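Local coordinates for protein ATPase BagA (Mycobacterium tuberculosis H37Rv, PDB 6BS3) that hydrolyses ATP as one subunit of the heterodimeric BagAB complex, an activity required for resistance to nitric oxide and to elevated glycerol, at residues S16-V21 with I234-V239; L173-A178 with K197-N202; E219-I224 with D306-P311. All coordinates share one frame; numbering follows the deposited sequence.

Interaction 1: S16-V21 with I234-V239; sequences SRLSGV and IGSVIV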
# COMPACT_ATOMS: atom_id res chain seq x y z
N SER A 16 14.69 18.34 20.91
CA SER A 16 16.07 17.93 21.26
C SER A 16 16.24 16.48 21.72
O SER A 16 17.24 15.86 21.38
CB SER A 16 16.65 18.87 22.31
OG SER A 16 17.08 20.05 21.67
N ARG A 17 15.27 15.96 22.50
CA ARG A 17 15.23 14.59 23.03
C ARG A 17 15.42 13.53 21.93
O ARG A 17 16.09 12.52 22.15
CB ARG A 17 13.94 14.35 23.84
CG ARG A 17 12.64 14.37 23.03
CD ARG A 17 11.45 13.95 23.87
NE ARG A 17 10.21 14.60 23.44
CZ ARG A 17 9.38 14.11 22.52
NH1 ARG A 17 9.66 12.96 21.91
NH2 ARG A 17 8.27 14.76 22.20
N LEU A 18 14.88 13.80 20.73
CA LEU A 18 14.97 12.96 19.54
C LEU A 18 16.40 12.84 18.99
O LEU A 18 16.66 11.94 18.21
CB LEU A 18 13.99 13.43 18.45
CG LEU A 18 12.49 13.39 18.77
CD1 LEU A 18 11.68 13.74 17.54
CD2 LEU A 18 12.05 12.02 19.33
N SER A 19 17.32 13.73 19.41
CA SER A 19 18.74 13.70 19.00
C SER A 19 19.51 12.67 19.84
O SER A 19 20.56 12.21 19.42
CB SER A 19 19.38 15.07 19.15
OG SER A 19 18.69 16.05 18.39
N GLY A 20 18.96 12.32 21.00
CA GLY A 20 19.54 11.32 21.90
C GLY A 20 19.11 9.90 21.56
O GLY A 20 19.71 8.94 22.05
N VAL A 21 18.05 9.76 20.72
CA VAL A 21 17.49 8.48 20.25
C VAL A 21 18.53 7.73 19.38
O VAL A 21 19.09 8.32 18.45
CB VAL A 21 16.13 8.69 19.50
CG1 VAL A 21 15.69 7.43 18.76
CG2 VAL A 21 15.03 9.16 20.44
N ILE A 234 6.58 7.61 20.86
CA ILE A 234 6.25 8.26 19.59
C ILE A 234 7.29 9.37 19.37
O ILE A 234 7.66 10.08 20.30
CB ILE A 234 4.78 8.79 19.58
CG1 ILE A 234 3.73 7.67 19.92
CG2 ILE A 234 4.41 9.54 18.28
CD1 ILE A 234 3.84 6.37 19.12
N GLY A 235 7.78 9.46 18.14
CA GLY A 235 8.74 10.47 17.74
C GLY A 235 8.05 11.62 17.04
O GLY A 235 7.58 12.54 17.69
N SER A 236 7.96 11.56 15.71
CA SER A 236 7.33 12.62 14.92
C SER A 236 6.31 12.07 13.93
O SER A 236 6.41 10.92 13.50
CB SER A 236 8.40 13.36 14.11
OG SER A 236 9.22 14.23 14.89
N VAL A 237 5.37 12.91 13.51
CA VAL A 237 4.47 12.59 12.40
C VAL A 237 5.14 13.31 11.19
O VAL A 237 5.44 14.49 11.29
CB VAL A 237 2.99 13.01 12.61
CG1 VAL A 237 2.20 12.92 11.29
CG2 VAL A 237 2.33 12.15 13.67
N ILE A 238 5.44 12.57 10.12
CA ILE A 238 6.09 13.12 8.94
C ILE A 238 5.08 13.18 7.81
O ILE A 238 4.68 12.13 7.28
CB ILE A 238 7.39 12.36 8.56
CG1 ILE A 238 8.34 12.25 9.78
CG2 ILE A 238 8.08 13.00 7.33
CD1 ILE A 238 9.69 11.34 9.60
N VAL A 239 4.64 14.40 7.46
CA VAL A 239 3.69 14.63 6.37
C VAL A 239 4.47 14.75 5.08
O VAL A 239 5.12 15.76 4.83
CB VAL A 239 2.70 15.82 6.60
CG1 VAL A 239 1.76 15.98 5.40
CG2 VAL A 239 1.89 15.64 7.88
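L18 reaches from the loop ahead of strand 23-28 onto the start of strand 234-242. Its two methyl groups divide the work. CD2 rests against the backbone of G235, 4.0 Å from G235 CA. CD1 lies beside the hydroxyl of S236, with L18 CD1 3.6 Å from S236 OG. The CB of L18 points at the strand, and the CG stands beside the backbone N, opposite the carbonyl carbon (chi1 -62°). This sets the fork of the leucine over G235 and S236. G235 has no side chain, so the methyl meets bare main chain there. R17 adds a looser, exposed contact. Its chain runs extended from CG to NE and brings the guanidinium edge near the carbonyl of I234. R17 NH1 stays 3.9 Å from I234 O, too far for a hydrogen bond.

No hydrogen bond joins the two segments. The hydroxyl of S236 is spoken for by G13 O, from the chain just before S16. S236 N is hydrogen-bonded to H207 ND1. Around the leucine, A205 of strand 204-210 supplies further packing. The loop has helical backbone angles over 16-20 and is held by two bonds of its own, S19 N to S16 O (2.9 Å) and G20 N to R17 O (3.1 Å). This turn presents R17 and L18 to the strand.

The strand end is fixed on both flanks. G235 and S236 pair with strand 204-210, and V237 pairs with P311 and L313. Strand 234-242 is thus an inner strand of the sheet, and the N-terminal loop covers its first residues with a leucine. The parallel strands here belong to the P-loop NTPase fold of the ArsA family.

Interaction 2: L173-A178 with K197-N202; sequences LDVTKA and KLLHSN
An inter-helix junction and the C-terminal part of helix 188-200 meet here, beside the mixed, mainly parallel sheet of the P-loop ATPase domain. The junction lies between helix 169-172 and helix 175-179. L199 is the hub. It points at the junction and fits one methyl to each of two partners. L199 CD2 lies 3.8 Å from L173 CD2, and L199 CD1 lies 3.7 Å from V175 CG2. In both pairs the side chains cross at a slant. The CG of L199 sits beside its backbone N (chi1 -65°), which sends the isobutyl fork out between L173 and V175. L199 CD1 also comes within 3.9 Å of L173 O.

D174 sits at the junction, at the N-cap position of helix 175-179. Its carboxylate accepts a weak bond from K177 N, with D174 OD1 3.4 Å away. Just past helix 188-200, S201 OG and S201 N both reach L198 O from the same face of the carbonyl; S201 OG is 2.9 Å from L198 O. T204 OG1 is a further hydrogen-bond partner of L198 O.

L25 of strand 23-28 and L232 also touch L173, and L23 and L232 touch L199. All three touching side chains are buried and aliphatic. Cohesion across the contact therefore rests on shape and the exclusion of water, and polar bonds serve the helix ends.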
# COMPACT_ATOMS: atom_id res chain seq x y z
N LEU A 173 6.07 -4.85 17.38
CA LEU A 173 6.79 -4.41 18.57
C LEU A 173 6.23 -5.02 19.86
O LEU A 173 6.68 -4.67 20.95
CB LEU A 173 6.86 -2.87 18.63
CG LEU A 173 7.51 -2.20 17.41
CD1 LEU A 173 7.21 -0.72 17.37
CD2 LEU A 173 9.01 -2.50 17.33
N ASP A 174 5.28 -5.95 19.73
CA ASP A 174 4.68 -6.62 20.88
C ASP A 174 5.50 -7.89 21.20
O ASP A 174 5.15 -9.00 20.80
CB ASP A 174 3.19 -6.91 20.63
CG ASP A 174 2.36 -7.22 21.85
OD1 ASP A 174 2.96 -7.50 22.92
OD2 ASP A 174 1.12 -7.20 21.74
N VAL A 175 6.61 -7.68 21.91
CA VAL A 175 7.58 -8.72 22.30
C VAL A 175 6.94 -9.81 23.20
O VAL A 175 7.24 -10.99 23.03
CB VAL A 175 8.86 -8.09 22.93
CG1 VAL A 175 9.95 -9.13 23.20
CG2 VAL A 175 9.41 -6.99 22.02
N THR A 176 6.03 -9.41 24.10
CA THR A 176 5.31 -10.32 25.00
C THR A 176 4.45 -11.30 24.18
O THR A 176 4.52 -12.50 24.44
CB THR A 176 4.57 -9.52 26.08
OG1 THR A 176 5.55 -8.86 26.88
CG2 THR A 176 3.69 -10.38 26.97
N LYS A 177 3.69 -10.80 23.17
CA LYS A 177 2.87 -11.67 22.32
C LYS A 177 3.71 -12.57 21.40
O LYS A 177 3.37 -13.74 21.23
CB LYS A 177 1.81 -10.89 21.51
CG LYS A 177 0.60 -10.46 22.34
CD LYS A 177 -0.34 -11.61 22.75
CE LYS A 177 -1.22 -11.24 23.92
NZ LYS A 177 -2.23 -12.30 24.22
N ALA A 178 4.82 -12.03 20.83
CA ALA A 178 5.70 -12.80 19.95
C ALA A 178 6.35 -14.00 20.66
O ALA A 178 6.40 -15.10 20.10
CB ALA A 178 6.76 -11.89 19.34
N LYS A 197 12.88 -3.53 27.13
CA LYS A 197 13.52 -2.39 27.81
C LYS A 197 13.97 -1.35 26.80
O LYS A 197 13.72 -0.17 27.01
CB LYS A 197 14.71 -2.86 28.66
CG LYS A 197 14.40 -2.99 30.13
CD LYS A 197 15.49 -3.77 30.87
CE LYS A 197 15.05 -5.18 31.20
NZ LYS A 197 16.18 -6.04 31.63
N LEU A 198 14.65 -1.79 25.71
CA LEU A 198 15.13 -0.90 24.65
C LEU A 198 13.97 -0.18 23.98
O LEU A 198 14.00 1.05 23.90
CB LEU A 198 16.01 -1.65 23.62
CG LEU A 198 16.41 -0.84 22.35
CD1 LEU A 198 17.28 0.37 22.69
CD2 LEU A 198 17.13 -1.70 21.36
N LEU A 199 12.95 -0.93 23.52
CA LEU A 199 11.77 -0.39 22.82
C LEU A 199 10.99 0.65 23.61
O LEU A 199 10.58 1.65 23.04
CB LEU A 199 10.82 -1.49 22.33
CG LEU A 199 11.36 -2.43 21.26
CD1 LEU A 199 10.41 -3.59 21.03
CD2 LEU A 199 11.69 -1.67 19.95
N HIS A 200 10.84 0.44 24.92
CA HIS A 200 10.10 1.32 25.84
C HIS A 200 10.93 2.52 26.38
O HIS A 200 10.35 3.44 26.96
CB HIS A 200 9.47 0.49 26.98
CG HIS A 200 8.32 -0.33 26.48
ND1 HIS A 200 8.52 -1.53 25.80
CD2 HIS A 200 7.00 -0.05 26.47
CE1 HIS A 200 7.33 -1.94 25.42
NE2 HIS A 200 6.37 -1.08 25.80
N SER A 201 12.25 2.56 26.13
CA SER A 201 13.11 3.63 26.61
C SER A 201 13.15 4.88 25.71
O SER A 201 12.59 4.89 24.61
CB SER A 201 14.53 3.12 26.84
OG SER A 201 15.22 2.99 25.61
N ASN A 202 13.86 5.92 26.21
CA ASN A 202 14.15 7.20 25.56
C ASN A 202 15.23 7.03 24.46
O ASN A 202 15.59 8.01 23.81
CB ASN A 202 14.56 8.27 26.61
CG ASN A 202 15.87 8.06 27.37
OD1 ASN A 202 16.75 7.25 27.02
ND2 ASN A 202 16.05 8.83 28.43

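Interaction 3: E219-I224 with D306-P311; sequences ETLEAI and DALQVP
Residues 219-224, within helix 214-229, face an irregular run, 306-311, that leads into strand 312-316; the nearest CA atoms are those of L221 and L308, 8.3 Å apart. The helix connects the adjacent parallel strands 204-210 and 234-242 in a beta-alpha-beta crossover, and the contact packs the lead-in to the next strand on it. L308 is the side chain that bridges the gap. It points at the helix and lodges between L221 and I224, which are three residues apart and so lie on neighbouring turns. L308 CD1 touches both: it is 3.7 Å from L221 CD2 and 3.7 Å from I224 CD1. Its other methyl, L308 CD2, meets the branch methyl I224 CG2 at 3.8 Å.

The two approaches differ. I224 and L308 come end to end. L221 lies at a slant to L308, and its CD2 also approaches L308 CG at 3.8 Å. I224 has CG1 beside the backbone N (chi1 -75°) and a nearly straight chain beyond (chi2 170°), which carries CD1 out to the leucine.

I224 also packs on L208 and V237, from two strands of the sheet. At the start of 306-311, D306 forms a salt bridge with R312. Only I224 among the touching residues is buried; the two leucines are partly exposed. No hydrogen bond crosses this contact, which implies that aliphatic packing alone joins the two segments directly.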
# COMPACT_ATOMS: atom_id res chain seq x y z
N GLU A 219 -4.98 5.78 9.75
CA GLU A 219 -4.07 4.73 10.20
C GLU A 219 -3.01 5.25 11.13
O GLU A 219 -2.65 4.55 12.07
CB GLU A 219 -3.46 4.00 9.01
CG GLU A 219 -4.47 3.15 8.25
CD GLU A 219 -3.87 1.97 7.51
OE1 GLU A 219 -2.65 1.72 7.65
OE2 GLU A 219 -4.62 1.29 6.79
N THR A 220 -2.51 6.48 10.86
CA THR A 220 -1.53 7.19 11.68
C THR A 220 -2.13 7.42 13.08
O THR A 220 -1.48 7.11 14.08
CB THR A 220 -1.11 8.52 11.00
OG1 THR A 220 -0.45 8.22 9.77
CG2 THR A 220 -0.15 9.36 11.85
N LEU A 221 -3.38 7.91 13.14
CA LEU A 221 -4.10 8.16 14.40
C LEU A 221 -4.33 6.86 15.20
O LEU A 221 -4.04 6.82 16.40
CB LEU A 221 -5.44 8.89 14.14
CG LEU A 221 -5.35 10.31 13.58
CD1 LEU A 221 -6.71 10.81 13.12
CD2 LEU A 221 -4.78 11.26 14.60
N GLU A 222 -4.84 5.81 14.52
CA GLU A 222 -5.10 4.48 15.07
C GLU A 222 -3.84 3.80 15.58
O GLU A 222 -3.90 3.11 16.59
CB GLU A 222 -5.78 3.59 14.03
CG GLU A 222 -7.24 3.94 13.79
CD GLU A 222 -7.88 3.31 12.57
OE1 GLU A 222 -9.10 3.53 12.37
OE2 GLU A 222 -7.18 2.62 11.80
N ALA A 223 -2.69 3.99 14.87
CA ALA A 223 -1.39 3.45 15.26
C ALA A 223 -0.84 4.17 16.49
O ALA A 223 -0.44 3.50 17.43
CB ALA A 223 -0.39 3.52 14.11
N ILE A 224 -0.88 5.52 16.52
CA ILE A 224 -0.43 6.33 17.68
C ILE A 224 -1.16 5.90 18.97
O ILE A 224 -0.51 5.72 20.00
CB ILE A 224 -0.54 7.87 17.40
CG1 ILE A 224 0.59 8.31 16.46
CG2 ILE A 224 -0.54 8.70 18.71
CD1 ILE A 224 0.51 9.71 15.89
N ASP A 306 -4.06 17.74 14.30
CA ASP A 306 -3.93 18.85 15.27
C ASP A 306 -4.24 18.44 16.71
O ASP A 306 -3.72 19.04 17.65
CB ASP A 306 -4.80 20.06 14.85
CG ASP A 306 -4.44 20.71 13.51
OD1 ASP A 306 -3.48 20.23 12.85
OD2 ASP A 306 -5.12 21.69 13.13
N ALA A 307 -5.07 17.40 16.88
CA ALA A 307 -5.48 16.84 18.17
C ALA A 307 -4.31 16.17 18.90
O ALA A 307 -4.31 16.14 20.14
CB ALA A 307 -6.59 15.82 17.95
N LEU A 308 -3.32 15.63 18.14
CA LEU A 308 -2.14 14.97 18.70
C LEU A 308 -1.14 16.01 19.17
O LEU A 308 -0.86 16.96 18.44
CB LEU A 308 -1.43 14.08 17.65
CG LEU A 308 -2.26 13.07 16.86
CD1 LEU A 308 -1.58 12.77 15.54
CD2 LEU A 308 -2.48 11.79 17.65
N GLN A 309 -0.56 15.82 20.35
CA GLN A 309 0.46 16.74 20.85
C GLN A 309 1.79 16.06 20.54
O GLN A 309 2.54 15.68 21.44
CB GLN A 309 0.26 17.03 22.35
CG GLN A 309 -1.03 17.79 22.66
CD GLN A 309 -1.24 17.98 24.14
OE1 GLN A 309 -1.44 17.02 24.90
NE2 GLN A 309 -1.22 19.23 24.58
N VAL A 310 2.02 15.86 19.23
CA VAL A 310 3.13 15.15 18.64
C VAL A 310 3.82 16.07 17.64
O VAL A 310 3.13 16.68 16.82
CB VAL A 310 2.59 13.83 17.98
CG1 VAL A 310 3.58 13.24 16.98
CG2 VAL A 310 2.21 12.79 19.03
N PRO A 311 5.18 16.15 17.63
CA PRO A 311 5.86 16.98 16.62
C PRO A 311 5.55 16.54 15.18
O PRO A 311 5.36 15.35 14.89
CB PRO A 311 7.35 16.84 16.94
CG PRO A 311 7.46 15.78 17.94
CD PRO A 311 6.14 15.47 18.53

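How the interactions relate
None of the three contacts has a hydrogen bond between its segments, but they sit at different depths. Interactions 1 and 2 are buried, although R17 in interaction 1 is exposed; interaction 3 is only partly buried. Interactions 1 and 3 share a neighbourhood around strand 234-242, next to the outermost strand 312-316. There P311 O probably accepts a hydrogen bond from V237 N (2.8 Å), and V310 packs on V237. Interaction 2 lies about 20 Å from interaction 3, centre to centre, and does not touch it. It does meet interaction 1, where V21 CG2 rests on N202 O. In interaction 1 a leucine meets main chain and a hydroxyl; in 2 and 3 methyls mainly meet methyls.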